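Local coordinates for glutamyl-tRNA(Gln) amidotransferase subunit F, mitochondrial (Saccharomyces cerevisiae, PDB 4N0H), which is a GatC-like subunit of the mitochondrial glutamyl-tRNA(Gln) amidotransferase, and packs against another protein chain of its assembly, at residues A50-L55 and A65-I70. Residues are numbered along the deposited sequence; the frame is centred on the assembly and turned at random.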
loop_
_atom_site.group_PDB
_atom_site.type_symbol
_atom_site.label_atom_id
_atom_site.label_comp_id
_atom_site.label_asym_id
_atom_site.label_seq_id
_atom_site.Cartn_x
_atom_site.Cartn_y
_atom_site.Cartn_z
ATOM N N ALA C 50 -13.197 8.748 -21.887
ATOM C CA ALA C 50 -12.136 8.551 -20.907
ATOM C C ALA C 50 -12.727 8.238 -19.539
ATOM O O ALA C 50 -12.213 7.390 -18.814
ATOM C CB ALA C 50 -11.237 9.775 -20.834
ATOM N N VAL C 51 -13.809 8.931 -19.194
ATOM C CA VAL C 51 -14.490 8.710 -17.923
ATOM C C VAL C 51 -15.117 7.317 -17.861
ATOM O O VAL C 51 -15.026 6.631 -16.843
ATOM C CB VAL C 51 -15.551 9.803 -17.654
ATOM C CG1 VAL C 51 -16.479 9.395 -16.516
ATOM C CG2 VAL C 51 -14.873 11.131 -17.344
ATOM N N LYS C 52 -15.740 6.898 -18.959
ATOM C CA LYS C 52 -16.332 5.565 -19.028
ATOM C C LYS C 52 -15.263 4.483 -18.874
ATOM O O LYS C 52 -15.476 3.482 -18.182
ATOM C CB LYS C 52 -17.114 5.382 -20.330
ATOM C CG LYS C 52 -18.342 6.277 -20.425
ATOM C CD LYS C 52 -19.169 5.976 -21.664
ATOM C CE LYS C 52 -20.400 6.867 -21.728
ATOM N NZ LYS C 52 -21.211 6.614 -22.957
ATOM N N LYS C 53 -14.113 4.695 -19.508
ATOM C CA LYS C 53 -12.976 3.799 -19.348
ATOM C C LYS C 53 -12.543 3.738 -17.885
ATOM O O LYS C 53 -12.316 2.661 -17.341
ATOM C CB LYS C 53 -11.801 4.249 -20.219
ATOM C CG LYS C 53 -10.545 3.412 -20.019
ATOM C CD LYS C 53 -9.353 3.965 -20.787
ATOM C CE LYS C 53 -8.215 4.321 -19.840
ATOM N NZ LYS C 53 -6.909 4.457 -20.546
ATOM N N LEU C 54 -12.443 4.903 -17.256
ATOM C CA LEU C 54 -12.039 5.005 -15.855
ATOM C C LEU C 54 -13.019 4.306 -14.910
ATOM O O LEU C 54 -12.609 3.642 -13.959
ATOM C CB LEU C 54 -11.879 6.476 -15.455
ATOM C CG LEU C 54 -10.472 7.034 -15.218
ATOM C CD1 LEU C 54 -9.374 6.049 -15.605
ATOM C CD2 LEU C 54 -10.290 8.356 -15.949
ATOM N N LEU C 55 -14.313 4.459 -15.175
ATOM C CA LEU C 55 -15.347 3.814 -14.363
ATOM C C LEU C 55 -15.267 2.290 -14.458
ATOM O O LEU C 55 -15.533 1.580 -13.489
ATOM C CB LEU C 55 -16.742 4.297 -14.782
ATOM C CG LEU C 55 -17.119 5.732 -14.403
ATOM C CD1 LEU C 55 -18.308 6.219 -15.226
ATOM C CD2 LEU C 55 -17.409 5.849 -12.910
ATOM N N ALA C 65 -24.233 7.085 -13.539
ATOM C CA ALA C 65 -23.050 7.929 -13.432
ATOM C C ALA C 65 -23.254 9.256 -14.154
ATOM O O ALA C 65 -23.681 9.288 -15.307
ATOM C CB ALA C 65 -21.828 7.209 -13.978
ATOM N N ASP C 66 -22.950 10.348 -13.461
ATOM C CA ASP C 66 -23.031 11.680 -14.043
ATOM C C ASP C 66 -21.714 11.991 -14.750
ATOM O O ASP C 66 -20.785 12.519 -14.139
ATOM C CB ASP C 66 -23.304 12.713 -12.948
ATOM C CG ASP C 66 -23.825 14.029 -13.497
ATOM O OD1 ASP C 66 -23.492 14.376 -14.651
ATOM O OD2 ASP C 66 -24.569 14.719 -12.767
ATOM N N ILE C 67 -21.645 11.666 -16.038
ATOM C CA ILE C 67 -20.395 11.740 -16.795
ATOM C C ILE C 67 -19.785 13.143 -16.839
ATOM O O ILE C 67 -18.583 13.310 -16.627
ATOM C CB ILE C 67 -20.569 11.208 -18.234
ATOM C CG1 ILE C 67 -21.130 9.786 -18.212
ATOM C CG2 ILE C 67 -19.244 11.240 -18.982
ATOM C CD1 ILE C 67 -20.210 8.774 -17.543
ATOM N N LYS C 68 -20.614 14.146 -17.106
ATOM C CA LYS C 68 -20.135 15.523 -17.194
ATOM C C LYS C 68 -19.595 16.006 -15.851
ATOM O O LYS C 68 -18.586 16.714 -15.790
ATOM C CB LYS C 68 -21.250 16.452 -17.676
ATOM C CG LYS C 68 -20.753 17.808 -18.148
ATOM C CD LYS C 68 -20.066 17.703 -19.503
ATOM C CE LYS C 68 -21.079 17.669 -20.637
ATOM N NZ LYS C 68 -21.810 18.960 -20.754
ATOM N N GLU C 69 -20.274 15.615 -14.776
ATOM C CA GLU C 69 -19.865 15.978 -13.424
ATOM C C GLU C 69 -18.519 15.353 -13.058
ATOM O O GLU C 69 -17.687 15.988 -12.411
ATOM C CB GLU C 69 -20.938 15.556 -12.416
ATOM C CG GLU C 69 -20.564 15.793 -10.964
ATOM C CD GLU C 69 -21.716 15.512 -10.016
ATOM O OE1 GLU C 69 -22.880 15.533 -10.471
ATOM O OE2 GLU C 69 -21.457 15.268 -8.819
ATOM N N ILE C 70 -18.314 14.107 -13.475
ATOM C CA ILE C 70 -17.038 13.435 -13.262
ATOM C C ILE C 70 -15.939 14.111 -14.078
ATOM O O ILE C 70 -14.827 14.307 -13.591
ATOM C CB ILE C 70 -17.115 11.930 -13.616
ATOM C CG1 ILE C 70 -18.189 11.239 -12.773
ATOM C CG2 ILE C 70 -15.772 11.260 -13.398
ATOM C CD1 ILE C 70 -18.354 9.763 -13.066
#
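Val51 and Ile67 bring the two backbones closest, their CA atoms 6.7 Å apart, whereas the CA atoms of Leu55 and Ala65 stand 8.8 Å apart. Residues 50-55 are helical throughout; 65-70 runs from loop into the first turn of helix 67-81, where Asp66 is the N-cap, its OD1 accepting a weak bond from Glu69 N. Contact between the segments is apolar. With chi1 at 166°, CG1 of Val51 lies anti to its backbone N and meets both isoleucines, 3.7 Å from CG2 of Ile70 and 3.9 Å from CD1 of Ile67. These contacts close a helix-loop-helix corner within the GatC-like family region, a sharp turn between helices 48-57 and 67-81. Leu55 splits its branches: CD1 touches CB of Ala65 at 3.9 Å, while CD2 meets CD1 of Ile70 tip to tip at 4.0 Å. Although the CB of Ile67 does not face the other helix, chi2 of -63° folds its chain so that CD1 swings back between Val51 and Leu55. Lys52 covers the exposed margin with its aliphatic CG, 4.2 Å from CD1 of Ile67. Leu60 and Leu62 of the connecting loop also touch Leu55, which packs in addition on an apolar side chain of another protein chain.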